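PDB 2G3B: putative TetR-family transcriptional regulator from Rhodococcus sp., which probably binds DNA at cis-regulatory regions as a helix-turn-helix transcription factor and represses transcription. Local coordinates for residues Thr156-Val159 with Glu160-Gly164. Sequence-based numbering, arbitrary orientation.
Sequences TALV and EGLSG
V159 O accepts two bonds from S163, one turn further along helix 148-167 in the all-helical C-terminal region of this putative TetR-family regulator. S163 N lies 2.8 Å from V159 O in the regular i to i+4 alpha-helical pattern, and S163 OG donates to the same V159 O at 2.7 Å. The two donors come from opposite faces of the carbonyl plane, the hydroxyl standing 39° out of it. With chi1 at -63°, OG sits beside its own backbone N, which brings it back to V159 O. An alanine here would probably cost the carbonyl its second donor while sparing the main-chain bond. L162 N to L158 O, 2.9 Å, is the straightest of the four backbone bonds, with an N-H...O angle of 171°. The chain of E160 is extended beyond CG, and its carboxylate forms salt bridges through OE1 with R105 and through OE2 with R165 of the second subunit, which places this turn at the dimer interface; A157 and L162 also pack there, each against the other's counterpart in that subunit. On the apolar side, the isobutyl groups of L158 and L162 meet at a slant and both reach L180 of helix 173-188. Their closest approach joins L158 CD1 to L162 CD1 at 3.8 Å.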
loop_
_atom_site.group_PDB
_atom_site.type_symbol
_atom_site.label_atom_id
_atom_site.label_comp_id
_atom_site.label_asym_id
_atom_site.label_seq_id
_atom_site.Cartn_x
_atom_site.Cartn_y
_atom_site.Cartn_z
ATOM N N THR A 156 -0.341 10.694 -2.076
ATOM C CA THR A 156 -0.338 9.989 -0.782
ATOM C C THR A 156 -0.464 8.491 -1.002
ATOM O O THR A 156 0.112 7.700 -0.242
ATOM C CB THR A 156 -1.415 10.486 0.155
ATOM O OG1 THR A 156 -2.681 10.349 -0.478
ATOM C CG2 THR A 156 -1.152 11.969 0.553
ATOM N N ALA A 157 -1.253 8.090 -2.007
ATOM C CA ALA A 157 -1.333 6.663 -2.358
ATOM C C ALA A 157 0.042 6.109 -2.794
ATOM O O ALA A 157 0.411 4.966 -2.459
ATOM C CB ALA A 157 -2.407 6.406 -3.449
ATOM N N LEU A 158 0.788 6.903 -3.559
ATOM C CA LEU A 158 2.186 6.580 -3.937
ATOM C C LEU A 158 3.096 6.382 -2.704
ATOM O O LEU A 158 3.834 5.402 -2.603
ATOM C CB LEU A 158 2.792 7.659 -4.889
ATOM C CG LEU A 158 4.294 7.498 -5.197
ATOM C CD1 LEU A 158 4.557 6.103 -5.968
ATOM C CD2 LEU A 158 4.898 8.713 -5.952
ATOM N N VAL A 159 2.982 7.265 -1.731
ATOM C CA VAL A 159 3.732 7.062 -0.455
ATOM C C VAL A 159 3.365 5.710 0.209
ATOM O O VAL A 159 4.232 4.971 0.639
ATOM C CB VAL A 159 3.452 8.246 0.549
ATOM C CG1 VAL A 159 3.950 7.925 2.010
ATOM C CG2 VAL A 159 4.054 9.580 -0.022
ATOM N N GLU A 160 2.066 5.378 0.270
ATOM C CA GLU A 160 1.669 4.117 0.878
ATOM C C GLU A 160 2.198 2.897 0.094
ATOM O O GLU A 160 2.647 1.936 0.676
ATOM C CB GLU A 160 0.118 4.062 0.942
ATOM C CG GLU A 160 -0.451 4.922 2.111
ATOM C CD GLU A 160 -1.917 4.560 2.394
ATOM O OE1 GLU A 160 -2.233 3.355 2.569
ATOM O OE2 GLU A 160 -2.760 5.459 2.435
ATOM N N GLY A 161 2.114 2.947 -1.227
ATOM C CA GLY A 161 2.641 1.841 -2.054
ATOM C C GLY A 161 4.151 1.693 -1.920
ATOM O O GLY A 161 4.653 0.550 -1.804
ATOM N N LEU A 162 4.879 2.810 -1.961
ATOM C CA LEU A 162 6.326 2.732 -1.760
ATOM C C LEU A 162 6.651 2.225 -0.377
ATOM O O LEU A 162 7.580 1.439 -0.233
ATOM C CB LEU A 162 6.991 4.101 -1.938
ATOM C CG LEU A 162 7.022 4.572 -3.416
ATOM C CD1 LEU A 162 7.432 6.034 -3.510
ATOM C CD2 LEU A 162 7.984 3.698 -4.241
ATOM N N SER A 163 5.926 2.730 0.632
ATOM C CA SER A 163 6.161 2.304 2.033
ATOM C C SER A 163 5.931 0.802 2.224
ATOM O O SER A 163 6.685 0.150 2.948
ATOM C CB SER A 163 5.266 3.075 2.995
ATOM O OG SER A 163 5.618 4.478 2.907
ATOM N N GLY A 164 4.926 0.256 1.536
ATOM C CA GLY A 164 4.657 -1.194 1.631
ATOM C C GLY A 164 5.863 -1.992 1.149
ATOM O O GLY A 164 6.211 -3.022 1.745
#